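Local coordinates for xylose isomerase domain protein (Alicyclobacillus acidocaldarius subsp. acidocaldarius, PDB 3U0H) that adopts a TIM-barrel fold of the xylose isomerase-like family and probably acts as an isomerase, its substrate not being established, at residues 17-22 against 53-58; 202-207 against 241-246; 230-235 against 276-281. All coordinates share one frame; numbering follows the deposited sequence.

How the interactions relate
Three contacts tie together parts of an eight-stranded parallel barrel: two join outer helices, the third sets a loop against a strand. Interaction 1 comes first from the N terminus: helices 18-27 and 49-57 close a loop holding strand 32-33 and helix 37-47 before the others open. Interactions 2 and 3 lie in the last part of the chain and cross, their segments alternating as 202-207, 230-235, 241-246, 276-281. Interaction 2 sets the turn after helix 231-241 against strand 201-206, while interaction 3 packs the start of that helix on the C-terminal helix. They touch directly, I206 and V204 meeting L235 and F234. Interaction 1 stays separate, its centre about 23 Å from that of interaction 2, yet both reach the second subunit.

Interaction 1 (17-22 against 53-58); sequences SLVLYL and EAMFQR
L22 lays its two methyl branches over different neighbours on helix 49-57. CD2 stands over one face of the F56 ring, toward the rim, 4.1 Å from F56 CZ, while CD1 rests 3.9 Å from M55 CB and about as far from the selenium. M55, a selenomethionine, has the largest share of the contact. Its CG leaves anti to the carbonyl carbon (chi1 -57°) and the chain continues extended to SE before bending at chi3, 99°, which turns the methyl end toward V19. The selenium lies 4.0 Å from L18 CD2, and the terminal CE lies at V19 CG2. That last pair, modelled at 3.2 Å, is closer than usual van der Waals contact and so doubtful in detail. The helices belong to the outer layer of the TIM barrel, running in nearly the same direction, with the short segments 21° apart and their axes 10.9 Å from each other at closest approach. At that spacing side chains, rather than backbones, bridge the gap. Helix 37-47 adds to the same cluster: E43 touches both L18 and M55, and L40 packs on F56. S17 caps the start of helix 18-27 through a weak bond in which its OG accepts from L20 N. On the flank of helix 49-57, E53 makes salt bridges to R95 and to R244 of the second subunit.

Interaction 2 (202-207 against 241-246); sequences VYVHIN and AGYRGP
This is a buried, mainly apolar contact between strand 201-206 of the barrel wall and the loop that leads from helix 231-241 into strand 246-249. Y243 is its centre. V204 CG2 lies over one face of the Y243 ring, somewhat toward the rim, a CH-pi contact 3.6 Å from the centroid and 19° off the ring normal. G245 N lies over the opposite face, so the ring is sandwiched between the strand and its own loop. Y243 reaches the strand because chi1, -176°, turns CG away from its own amide nitrogen, and this brings OH 3.7 Å from Y203 CA. The hydroxyl donates to P246 O, 2.6 Å away; this oxygen lies in the plane of the ring, at its edge, and the donor is tilted 24° from the carbonyl plane. The bond closes the turn from Y243 to P246 and satisfies a phenol among buried groups. P246 in turn sets CG against the edge of the Y203 ring, 3.8 Å from Y203 CE1. The far end of Y203 is held elsewhere, its OH hydrogen-bonded to D34, and a bound 1,2-ethanediol, probably from the crystallisation liquor, lies about 4 Å from its side chain. R244 NH1 donates to Y243 O (2.9 Å) from above the carbonyl plane, and also to Y239 O. The preceding helix ends in a Schellman motif with G242 as its C-prime residue, and strand 246-249 then runs parallel to 201-206, which makes the whole the last beta-alpha-beta crossover of a TIM barrel.

Interaction 3 (230-235 against 276-281); sequences PLVPFL and IALAKG
Two helices of the outer layer of the TIM barrel meet here, the first turn of helix 231-241 against the end of the C-terminal helix 261-280. Their short segments cross at -65°, with the axes 8.3 Å apart at closest approach. Such closeness is consistent with a small residue, A279, at the crossing: its CA is 5.1 Å from that of V232, and its CB meets two parts of the other helix. A279 CB sits 3.6 Å from L235 CB and equally close to V232 O, so the methyl rests against both the main chain and the base of L235. V232 reaches the other way. Its CG1, placed anti to the backbone N (chi1 180°), lies along the backbone of the C-terminal helix, 3.8 Å from A279 N. The other branch, CG2, touches L278 CB at 4.1 Å, so that this valine spans two successive residues of the helix. L278 is an exposed residue and meets V232 through its CB. On the inner side L235, its CG anti to the carbonyl carbon (chi1 -64°), sends CD1 toward the preceding turn, 4.0 Å from I276 N and 4.1 Å from I276 CG1. The leucine and isoleucine side chains pass each other obliquely. All the side chains that meet are apolar. L275, just before I276 on helix 261-280, extends the interface by touching L231, V232 and L235. Underneath, L231 and L235 pack on I206 of strand 201-206 and F234 on V204, while F234 also meets W183 and L193 of helices 180-185 and 190-194.

Interaction 1 (17-22 against 53-58)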
ATOM      1  N   SER A  17       8.909 -29.561 -30.519  1.00 26.97           N
ATOM      2  CA  SER A  17       7.583 -30.152 -30.130  1.00 26.51           C
ATOM      3  C   SER A  17       7.377 -30.183 -28.648  1.00 26.89           C
ATOM      4  O   SER A  17       8.182 -30.736 -27.900  1.00 29.68           O
ATOM      5  CB  SER A  17       7.401 -31.605 -30.636  1.00 25.48           C
ATOM      6  OG  SER A  17       6.231 -32.217 -30.071  1.00 21.47           O
ATOM      7  N   LEU A  18       6.265 -29.648 -28.199  1.00 29.15           N
ATOM      8  CA  LEU A  18       5.969 -29.700 -26.782  1.00 27.27           C
ATOM      9  C   LEU A  18       5.895 -31.129 -26.291  1.00 25.77           C
ATOM     10  O   LEU A  18       6.491 -31.480 -25.290  1.00 26.94           O
ATOM     11  CB  LEU A  18       4.657 -29.005 -26.509  1.00 27.21           C
ATOM     12  CG  LEU A  18       4.302 -28.953 -25.028  1.00 26.97           C
ATOM     13  CD1 LEU A  18       5.377 -28.285 -24.161  1.00 24.74           C
ATOM     14  CD2 LEU A  18       2.974 -28.226 -24.904  1.00 25.91           C
ATOM     15  N   VAL A  19       5.119 -31.955 -26.969  1.00 26.08           N
ATOM     16  CA  VAL A  19       4.944 -33.350 -26.540  1.00 25.86           C
ATOM     17  C   VAL A  19       6.285 -34.066 -26.381  1.00 27.08           C
ATOM     18  O   VAL A  19       6.564 -34.728 -25.390  1.00 26.37           O
ATOM     19  CB  VAL A  19       4.091 -34.086 -27.580  1.00 26.43           C
ATOM     20  CG1 VAL A  19       4.112 -35.612 -27.388  1.00 22.55           C
ATOM     21  CG2 VAL A  19       2.669 -33.502 -27.557  1.00 27.26           C
ATOM     22  N   LEU A  20       7.142 -33.893 -27.373  1.00 28.09           N
ATOM     23  CA  LEU A  20       8.389 -34.644 -27.398  1.00 27.09           C
ATOM     24  C   LEU A  20       9.376 -34.053 -26.390  1.00 25.82           C
ATOM     25  O   LEU A  20      10.228 -34.772 -25.870  1.00 24.75           O
ATOM     26  CB  LEU A  20       8.993 -34.660 -28.814  1.00 26.37           C
ATOM     27  CG  LEU A  20       8.293 -35.494 -29.931  1.00 27.32           C
ATOM     28  CD1 LEU A  20       9.022 -35.370 -31.320  1.00 24.63           C
ATOM     29  CD2 LEU A  20       8.129 -36.957 -29.499  1.00 23.75           C
ATOM     30  N   TYR A  21       9.263 -32.745 -26.127  1.00 24.79           N
ATOM     31  CA  TYR A  21      10.185 -32.100 -25.209  1.00 23.12           C
ATOM     32  C   TYR A  21       9.839 -32.687 -23.849  1.00 22.73           C
ATOM     33  O   TYR A  21      10.718 -33.167 -23.124  1.00 20.27           O
ATOM     34  CB  TYR A  21      10.102 -30.566 -25.282  1.00 24.04           C
ATOM     35  CG  TYR A  21      10.886 -29.802 -24.203  1.00 25.31           C
ATOM     36  CD1 TYR A  21      12.258 -29.946 -24.068  1.00 28.42           C
ATOM     37  CD2 TYR A  21      10.237 -28.954 -23.302  1.00 26.64           C
ATOM     38  CE1 TYR A  21      12.966 -29.269 -23.081  1.00 26.79           C
ATOM     39  CE2 TYR A  21      10.921 -28.267 -22.326  1.00 25.10           C
ATOM     40  CZ  TYR A  21      12.281 -28.435 -22.213  1.00 26.05           C
ATOM     41  OH  TYR A  21      12.961 -27.765 -21.237  1.00 27.60           O
ATOM     42  N   LEU A  22       8.551 -32.737 -23.531  1.00 22.34           N
ATOM     43  CA  LEU A  22       8.163 -33.272 -22.224  1.00 22.37           C
ATOM     44  C   LEU A  22       8.567 -34.745 -22.100  1.00 23.37           C
ATOM     45  O   LEU A  22       8.928 -35.184 -21.016  1.00 21.59           O
ATOM     46  CB  LEU A  22       6.672 -33.085 -21.968  1.00 23.27           C
ATOM     47  CG  LEU A  22       6.201 -31.612 -21.946  1.00 24.37           C
ATOM     48  CD1 LEU A  22       4.686 -31.476 -21.884  1.00 23.61           C
ATOM     49  CD2 LEU A  22       6.857 -30.859 -20.819  1.00 23.46           C
ATOM     50  N   GLU A  53      -2.403 -29.870 -18.272  1.00 30.06           N
ATOM     51  CA  GLU A  53      -2.028 -30.323 -16.954  1.00 31.54           C
ATOM     52  C   GLU A  53      -1.810 -31.814 -16.965  1.00 29.44           C
ATOM     53  O   GLU A  53      -0.885 -32.313 -16.362  1.00 29.67           O
ATOM     54  CB  GLU A  53      -3.082 -29.901 -15.953  1.00 33.99           C
ATOM     55  CG  GLU A  53      -3.251 -30.814 -14.770  1.00 37.64           C
ATOM     56  CD  GLU A  53      -3.915 -30.078 -13.621  1.00 43.10           C
ATOM     57  OE1 GLU A  53      -4.603 -29.045 -13.857  1.00 45.51           O
ATOM     58  OE2 GLU A  53      -3.683 -30.502 -12.487  1.00 42.83           O
ATOM     59  N   ALA A  54      -2.666 -32.512 -17.673  1.00 29.32           N
ATOM     60  CA  ALA A  54      -2.520 -33.951 -17.891  1.00 31.39           C
ATOM     61  C   ALA A  54      -1.159 -34.361 -18.504  1.00 31.56           C
ATOM     62  O   ALA A  54      -0.608 -35.379 -18.104  1.00 31.32           O
ATOM     63  CB  ALA A  54      -3.685 -34.479 -18.746  1.00 28.93           C
HETATM   64  N   MSE A  55      -0.601 -33.569 -19.426  1.00 32.35           N
HETATM   65  CA  MSE A  55       0.734 -33.880 -20.013  1.00 32.92           C
HETATM   66  C   MSE A  55       1.851 -33.902 -18.960  1.00 28.98           C
HETATM   67  O   MSE A  55       2.745 -34.760 -18.997  1.00 26.72           O
HETATM   68  CB  MSE A  55       1.156 -32.843 -21.054  1.00 36.89           C
HETATM   69  CG  MSE A  55       0.217 -32.644 -22.214  1.00 43.40           C
HETATM   70 SE   MSE A  55       1.021 -31.356 -23.391  1.00 45.52          SE
HETATM   71  CE  MSE A  55       1.691 -32.681 -24.596  1.00 38.56           C
ATOM     72  N   PHE A  56       1.822 -32.914 -18.077  1.00 24.87           N
ATOM     73  CA  PHE A  56       2.762 -32.855 -16.941  1.00 27.48           C
ATOM     74  C   PHE A  56       2.514 -33.985 -15.932  1.00 28.35           C
ATOM     75  O   PHE A  56       3.452 -34.710 -15.592  1.00 26.17           O
ATOM     76  CB  PHE A  56       2.711 -31.493 -16.229  1.00 24.85           C
ATOM     77  CG  PHE A  56       3.414 -30.388 -16.987  1.00 24.78           C
ATOM     78  CD1 PHE A  56       2.873 -29.862 -18.170  1.00 23.92           C
ATOM     79  CD2 PHE A  56       4.622 -29.891 -16.541  1.00 23.03           C
ATOM     80  CE1 PHE A  56       3.539 -28.855 -18.856  1.00 24.12           C
ATOM     81  CE2 PHE A  56       5.273 -28.874 -17.214  1.00 22.13           C
ATOM     82  CZ  PHE A  56       4.735 -28.355 -18.368  1.00 22.00           C
ATOM     83  N   GLN A  57       1.265 -34.144 -15.485  1.00 32.80           N
ATOM     84  CA  GLN A  57       0.931 -35.148 -14.451  1.00 40.42           C
ATOM     85  C   GLN A  57       1.081 -36.595 -14.957  1.00 39.50           C
ATOM     86  O   GLN A  57       1.516 -37.440 -14.217  1.00 41.91           O
ATOM     87  CB  GLN A  57      -0.454 -34.895 -13.816  1.00 47.32           C
ATOM     88  CG  GLN A  57      -0.708 -35.599 -12.454  1.00 60.09           C
ATOM     89  CD  GLN A  57       0.197 -35.160 -11.266  1.00 72.79           C
ATOM     90  OE1 GLN A  57       0.553 -35.987 -10.401  1.00 86.88           O
ATOM     91  NE2 GLN A  57       0.551 -33.870 -11.206  1.00 65.43           N
ATOM     92  N   ARG A  58       0.780 -36.878 -16.219  1.00 40.27           N
ATOM     93  CA  ARG A  58       1.064 -38.222 -16.785  1.00 42.52           C
ATOM     94  C   ARG A  58       2.556 -38.562 -16.854  1.00 39.04           C
ATOM     95  O   ARG A  58       2.902 -39.732 -16.964  1.00 34.71           O
ATOM     96  CB  ARG A  58       0.473 -38.385 -18.195  1.00 45.84           C
ATOM     97  CG  ARG A  58      -1.024 -38.681 -18.186  1.00 54.52           C
ATOM     98  CD  ARG A  58      -1.615 -38.999 -19.569  1.00 59.25           C
ATOM     99  NE  ARG A  58      -0.940 -40.093 -20.297  1.00 65.05           N
ATOM    100  CZ  ARG A  58      -0.988 -41.401 -19.989  1.00 67.60           C
ATOM    101  NH1 ARG A  58      -1.649 -41.859 -18.923  1.00 69.03           N
ATOM    102  NH2 ARG A  58      -0.342 -42.276 -20.755  1.00 66.68           N
TER

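Interaction 2 (202-207 against 241-246)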
ATOM      1  N   VAL A 202      14.896 -16.372  -6.522  1.00 19.74           N
ATOM      2  CA  VAL A 202      13.617 -16.783  -7.077  1.00 19.44           C
ATOM      3  C   VAL A 202      13.831 -17.979  -8.003  1.00 21.52           C
ATOM      4  O   VAL A 202      13.035 -18.893  -7.991  1.00 21.06           O
ATOM      5  CB  VAL A 202      12.956 -15.608  -7.841  1.00 19.72           C
ATOM      6  CG1 VAL A 202      11.623 -16.020  -8.482  1.00 19.27           C
ATOM      7  CG2 VAL A 202      12.728 -14.395  -6.897  1.00 18.60           C
ATOM      8  N   TYR A 203      14.882 -17.943  -8.838  1.00 21.52           N
ATOM      9  CA  TYR A 203      15.117 -18.972  -9.804  1.00 22.51           C
ATOM     10  C   TYR A 203      16.583 -18.882 -10.219  1.00 23.63           C
ATOM     11  O   TYR A 203      17.222 -17.865 -10.052  1.00 24.47           O
ATOM     12  CB  TYR A 203      14.115 -18.808 -10.981  1.00 24.31           C
ATOM     13  CG  TYR A 203      14.094 -19.883 -12.082  1.00 22.82           C
ATOM     14  CD1 TYR A 203      14.034 -21.234 -11.768  1.00 23.32           C
ATOM     15  CD2 TYR A 203      14.085 -19.526 -13.439  1.00 24.52           C
ATOM     16  CE1 TYR A 203      14.033 -22.197 -12.765  1.00 24.85           C
ATOM     17  CE2 TYR A 203      14.035 -20.490 -14.461  1.00 24.08           C
ATOM     18  CZ  TYR A 203      14.018 -21.817 -14.112  1.00 24.56           C
ATOM     19  OH  TYR A 203      13.989 -22.801 -15.083  1.00 30.46           O
ATOM     20  N   VAL A 204      17.123 -19.988 -10.694  1.00 23.81           N
ATOM     21  CA  VAL A 204      18.545 -20.110 -10.860  1.00 23.62           C
ATOM     22  C   VAL A 204      18.865 -20.710 -12.212  1.00 25.10           C
ATOM     23  O   VAL A 204      18.202 -21.664 -12.655  1.00 25.05           O
ATOM     24  CB  VAL A 204      19.127 -20.974  -9.732  1.00 24.15           C
ATOM     25  CG1 VAL A 204      20.610 -21.231  -9.972  1.00 23.03           C
ATOM     26  CG2 VAL A 204      18.862 -20.273  -8.396  1.00 20.96           C
ATOM     27  N   HIS A 205      19.832 -20.111 -12.907  1.00 25.57           N
ATOM     28  CA  HIS A 205      20.380 -20.701 -14.116  1.00 23.88           C
ATOM     29  C   HIS A 205      21.813 -21.082 -13.876  1.00 25.83           C
ATOM     30  O   HIS A 205      22.572 -20.331 -13.238  1.00 23.83           O
ATOM     31  CB  HIS A 205      20.389 -19.721 -15.282  1.00 25.61           C
ATOM     32  CG  HIS A 205      19.037 -19.360 -15.851  1.00 25.35           C
ATOM     33  ND1 HIS A 205      18.871 -18.281 -16.648  1.00 29.73           N
ATOM     34  CD2 HIS A 205      17.799 -19.947 -15.733  1.00 26.03           C
ATOM     35  CE1 HIS A 205      17.586 -18.202 -17.040  1.00 27.52           C
ATOM     36  NE2 HIS A 205      16.927 -19.210 -16.460  1.00 27.57           N
ATOM     37  N   ILE A 206      22.200 -22.218 -14.477  1.00 26.86           N
ATOM     38  CA  ILE A 206      23.577 -22.688 -14.533  1.00 27.68           C
ATOM     39  C   ILE A 206      24.092 -22.942 -16.003  1.00 28.54           C
ATOM     40  O   ILE A 206      23.315 -23.198 -16.900  1.00 27.19           O
ATOM     41  CB  ILE A 206      23.686 -23.922 -13.595  1.00 28.00           C
ATOM     42  CG1 ILE A 206      25.134 -24.157 -13.181  1.00 28.93           C
ATOM     43  CG2 ILE A 206      22.998 -25.136 -14.194  1.00 27.64           C
ATOM     44  CD1 ILE A 206      25.317 -25.004 -11.938  1.00 28.81           C
ATOM     45  N   ASN A 207      25.411 -22.851 -16.225  1.00 29.62           N
ATOM     46  CA  ASN A 207      26.060 -22.877 -17.575  1.00 28.07           C
ATOM     47  C   ASN A 207      27.539 -22.608 -17.331  1.00 27.15           C
ATOM     48  O   ASN A 207      27.970 -22.540 -16.164  1.00 27.95           O
ATOM     49  CB  ASN A 207      25.462 -21.812 -18.538  1.00 28.37           C
ATOM     50  CG  ASN A 207      25.239 -20.498 -17.821  1.00 28.50           C
ATOM     51  OD1 ASN A 207      26.205 -19.935 -17.278  1.00 25.30           O
ATOM     52  ND2 ASN A 207      23.973 -20.088 -17.676  1.00 23.35           N
ATOM     53  N   ALA A 241      22.394 -19.270   1.107  1.00 24.20           N
ATOM     54  CA  ALA A 241      21.246 -18.363   1.052  1.00 23.86           C
ATOM     55  C   ALA A 241      19.976 -19.016   1.529  1.00 23.17           C
ATOM     56  O   ALA A 241      19.176 -18.362   2.164  1.00 26.58           O
ATOM     57  CB  ALA A 241      21.043 -17.854  -0.341  1.00 21.38           C
ATOM     58  N   GLY A 242      19.770 -20.288   1.160  1.00 22.95           N
ATOM     59  CA  GLY A 242      18.571 -21.033   1.474  1.00 22.39           C
ATOM     60  C   GLY A 242      17.726 -21.372   0.251  1.00 23.28           C
ATOM     61  O   GLY A 242      16.557 -21.659   0.363  1.00 24.25           O
ATOM     62  N   TYR A 243      18.298 -21.355  -0.936  1.00 25.71           N
ATOM     63  CA  TYR A 243      17.538 -21.746  -2.131  1.00 25.88           C
ATOM     64  C   TYR A 243      17.348 -23.265  -2.206  1.00 25.11           C
ATOM     65  O   TYR A 243      18.296 -24.009  -1.997  1.00 22.13           O
ATOM     66  CB  TYR A 243      18.282 -21.294  -3.354  1.00 26.87           C
ATOM     67  CG  TYR A 243      17.542 -21.573  -4.622  1.00 25.19           C
ATOM     68  CD1 TYR A 243      16.439 -20.813  -4.952  1.00 23.41           C
ATOM     69  CD2 TYR A 243      17.960 -22.583  -5.501  1.00 23.96           C
ATOM     70  CE1 TYR A 243      15.748 -21.050  -6.114  1.00 25.58           C
ATOM     71  CE2 TYR A 243      17.264 -22.848  -6.686  1.00 24.24           C
ATOM     72  CZ  TYR A 243      16.162 -22.065  -6.995  1.00 24.60           C
ATOM     73  OH  TYR A 243      15.420 -22.256  -8.149  1.00 25.52           O
ATOM     74  N   ARG A 244      16.123 -23.701  -2.479  1.00 26.00           N
ATOM     75  CA  ARG A 244      15.778 -25.120  -2.476  1.00 30.63           C
ATOM     76  C   ARG A 244      14.834 -25.432  -3.630  1.00 36.29           C
ATOM     77  O   ARG A 244      13.731 -25.955  -3.394  1.00 49.67           O
ATOM     78  CB  ARG A 244      15.043 -25.534  -1.166  1.00 27.65           C
ATOM     79  CG  ARG A 244      15.818 -25.308   0.118  1.00 25.22           C
ATOM     80  CD  ARG A 244      17.028 -26.218   0.225  1.00 22.63           C
ATOM     81  NE  ARG A 244      17.727 -26.047   1.498  1.00 21.93           N
ATOM     82  CZ  ARG A 244      18.740 -25.221   1.736  1.00 22.86           C
ATOM     83  NH1 ARG A 244      19.232 -24.412   0.753  1.00 20.39           N
ATOM     84  NH2 ARG A 244      19.257 -25.170   2.999  1.00 21.30           N
ATOM     85  N   GLY A 245      15.229 -25.122  -4.852  1.00 30.81           N
ATOM     86  CA  GLY A 245      14.386 -25.403  -5.992  1.00 28.20           C
ATOM     87  C   GLY A 245      15.196 -25.735  -7.223  1.00 27.58           C
ATOM     88  O   GLY A 245      16.303 -26.261  -7.129  1.00 26.66           O
ATOM     89  N   PRO A 246      14.621 -25.471  -8.402  1.00 27.82           N
ATOM     90  CA  PRO A 246      15.216 -25.911  -9.650  1.00 25.48           C
ATOM     91  C   PRO A 246      16.365 -25.067 -10.100  1.00 23.55           C
ATOM     92  O   PRO A 246      16.364 -23.814  -9.943  1.00 21.15           O
ATOM     93  CB  PRO A 246      14.069 -25.749 -10.660  1.00 29.23           C
ATOM     94  CG  PRO A 246      13.164 -24.725 -10.048  1.00 29.41           C
ATOM     95  CD  PRO A 246      13.211 -25.093  -8.595  1.00 29.60           C
TER

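Interaction 3 (230-235 against 276-281)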
ATOM      1  N   PRO A 230      33.497 -21.039 -11.502  1.00 35.30           N
ATOM      2  CA  PRO A 230      33.460 -21.854 -10.221  1.00 32.48           C
ATOM      3  C   PRO A 230      32.046 -22.199  -9.767  1.00 29.94           C
ATOM      4  O   PRO A 230      31.341 -21.429  -9.058  1.00 30.04           O
ATOM      5  CB  PRO A 230      34.191 -20.973  -9.203  1.00 31.53           C
ATOM      6  CG  PRO A 230      34.994 -20.019 -10.030  1.00 32.29           C
ATOM      7  CD  PRO A 230      34.165 -19.747 -11.270  1.00 33.84           C
ATOM      8  N   LEU A 231      31.619 -23.373 -10.179  1.00 28.14           N
ATOM      9  CA  LEU A 231      30.199 -23.679 -10.113  1.00 27.36           C
ATOM     10  C   LEU A 231      29.843 -24.263  -8.760  1.00 27.20           C
ATOM     11  O   LEU A 231      28.705 -24.175  -8.339  1.00 25.91           O
ATOM     12  CB  LEU A 231      29.782 -24.625 -11.248  1.00 25.07           C
ATOM     13  CG  LEU A 231      29.690 -24.044 -12.676  1.00 24.23           C
ATOM     14  CD1 LEU A 231      29.160 -25.132 -13.629  1.00 22.32           C
ATOM     15  CD2 LEU A 231      28.852 -22.762 -12.740  1.00 20.85           C
ATOM     16  N   VAL A 232      30.807 -24.900  -8.103  1.00 25.52           N
ATOM     17  CA  VAL A 232      30.565 -25.362  -6.750  1.00 24.33           C
ATOM     18  C   VAL A 232      30.331 -24.182  -5.778  1.00 24.63           C
ATOM     19  O   VAL A 232      29.363 -24.215  -5.086  1.00 24.59           O
ATOM     20  CB  VAL A 232      31.633 -26.343  -6.253  1.00 23.02           C
ATOM     21  CG1 VAL A 232      31.293 -26.762  -4.832  1.00 24.89           C
ATOM     22  CG2 VAL A 232      31.673 -27.575  -7.129  1.00 22.98           C
ATOM     23  N   PRO A 233      31.199 -23.144  -5.758  1.00 26.06           N
ATOM     24  CA  PRO A 233      30.927 -21.931  -4.958  1.00 25.65           C
ATOM     25  C   PRO A 233      29.673 -21.190  -5.359  1.00 26.66           C
ATOM     26  O   PRO A 233      29.007 -20.627  -4.499  1.00 29.48           O
ATOM     27  CB  PRO A 233      32.128 -21.033  -5.233  1.00 26.12           C
ATOM     28  CG  PRO A 233      33.244 -21.984  -5.590  1.00 27.84           C
ATOM     29  CD  PRO A 233      32.591 -23.157  -6.291  1.00 26.94           C
ATOM     30  N   PHE A 234      29.351 -21.177  -6.644  1.00 25.54           N
ATOM     31  CA  PHE A 234      28.056 -20.630  -7.103  1.00 25.25           C
ATOM     32  C   PHE A 234      26.858 -21.301  -6.447  1.00 24.71           C
ATOM     33  O   PHE A 234      26.027 -20.637  -5.843  1.00 24.68           O
ATOM     34  CB  PHE A 234      27.915 -20.783  -8.614  1.00 23.95           C
ATOM     35  CG  PHE A 234      26.616 -20.274  -9.163  1.00 23.48           C
ATOM     36  CD1 PHE A 234      26.371 -18.929  -9.241  1.00 23.36           C
ATOM     37  CD2 PHE A 234      25.690 -21.136  -9.666  1.00 23.85           C
ATOM     38  CE1 PHE A 234      25.218 -18.449  -9.795  1.00 22.87           C
ATOM     39  CE2 PHE A 234      24.545 -20.678 -10.232  1.00 24.65           C
ATOM     40  CZ  PHE A 234      24.293 -19.316 -10.269  1.00 24.94           C
ATOM     41  N   LEU A 235      26.783 -22.622  -6.568  1.00 23.54           N
ATOM     42  CA  LEU A 235      25.726 -23.362  -5.940  1.00 23.40           C
ATOM     43  C   LEU A 235      25.805 -23.280  -4.416  1.00 23.63           C
ATOM     44  O   LEU A 235      24.803 -23.150  -3.743  1.00 22.56           O
ATOM     45  CB  LEU A 235      25.777 -24.806  -6.376  1.00 22.44           C
ATOM     46  CG  LEU A 235      25.515 -24.933  -7.846  1.00 23.83           C
ATOM     47  CD1 LEU A 235      25.831 -26.382  -8.266  1.00 22.78           C
ATOM     48  CD2 LEU A 235      24.076 -24.507  -8.082  1.00 23.84           C
ATOM     49  N   ILE A 276      25.725 -30.294  -7.232  1.00 26.74           N
ATOM     50  CA  ILE A 276      24.834 -29.911  -6.138  1.00 24.38           C
ATOM     51  C   ILE A 276      25.220 -30.621  -4.824  1.00 24.64           C
ATOM     52  O   ILE A 276      25.048 -30.056  -3.740  1.00 22.06           O
ATOM     53  CB  ILE A 276      23.341 -30.168  -6.515  1.00 23.21           C
ATOM     54  CG1 ILE A 276      22.867 -29.119  -7.558  1.00 20.52           C
ATOM     55  CG2 ILE A 276      22.425 -30.201  -5.261  1.00 22.25           C
ATOM     56  CD1 ILE A 276      21.632 -29.542  -8.322  1.00 18.25           C
ATOM     57  N   ALA A 277      25.728 -31.847  -4.915  1.00 24.63           N
ATOM     58  CA  ALA A 277      26.101 -32.589  -3.726  1.00 24.81           C
ATOM     59  C   ALA A 277      27.479 -32.084  -3.198  1.00 26.64           C
ATOM     60  O   ALA A 277      27.677 -31.993  -1.991  1.00 28.46           O
ATOM     61  CB  ALA A 277      26.125 -34.088  -4.030  1.00 24.67           C
ATOM     62  N   LEU A 278      28.402 -31.714  -4.091  1.00 26.92           N
ATOM     63  CA  LEU A 278      29.641 -31.061  -3.681  1.00 28.19           C
ATOM     64  C   LEU A 278      29.355 -29.728  -2.952  1.00 31.39           C
ATOM     65  O   LEU A 278      29.897 -29.482  -1.883  1.00 34.34           O
ATOM     66  CB  LEU A 278      30.576 -30.862  -4.882  1.00 28.61           C
ATOM     67  CG  LEU A 278      31.311 -32.138  -5.353  1.00 29.98           C
ATOM     68  CD1 LEU A 278      31.989 -31.943  -6.713  1.00 25.91           C
ATOM     69  CD2 LEU A 278      32.310 -32.634  -4.289  1.00 26.75           C
ATOM     70  N   ALA A 279      28.492 -28.885  -3.511  1.00 33.23           N
ATOM     71  CA  ALA A 279      28.111 -27.600  -2.875  1.00 36.66           C
ATOM     72  C   ALA A 279      27.453 -27.761  -1.465  1.00 38.94           C
ATOM     73  O   ALA A 279      27.691 -26.973  -0.584  1.00 41.73           O
ATOM     74  CB  ALA A 279      27.193 -26.807  -3.793  1.00 32.11           C
ATOM     75  N   LYS A 280      26.625 -28.774  -1.267  1.00 42.42           N
ATOM     76  CA  LYS A 280      26.048 -29.035   0.044  1.00 45.87           C
ATOM     77  C   LYS A 280      27.193 -29.432   1.006  1.00 48.48           C
ATOM     78  O   LYS A 280      27.351 -28.819   2.053  1.00 49.28           O
ATOM     79  CB  LYS A 280      24.998 -30.151  -0.047  1.00 46.71           C
ATOM     80  CG  LYS A 280      23.639 -29.784  -0.660  1.00 48.56           C
ATOM     81  CD  LYS A 280      22.588 -30.859  -0.336  1.00 51.57           C
ATOM     82  CE  LYS A 280      22.349 -30.966   1.194  1.00 55.43           C
ATOM     83  NZ  LYS A 280      21.983 -32.306   1.772  1.00 52.20           N
ATOM     84  N   GLY A 281      27.985 -30.436   0.604  1.00 49.94           N
ATOM     85  CA  GLY A 281      29.207 -30.857   1.280  1.00 51.61           C
ATOM     86  C   GLY A 281      29.062 -31.064   2.772  1.00 60.38           C
ATOM     87  O   GLY A 281      28.564 -32.088   3.218  1.00 65.67           O
TER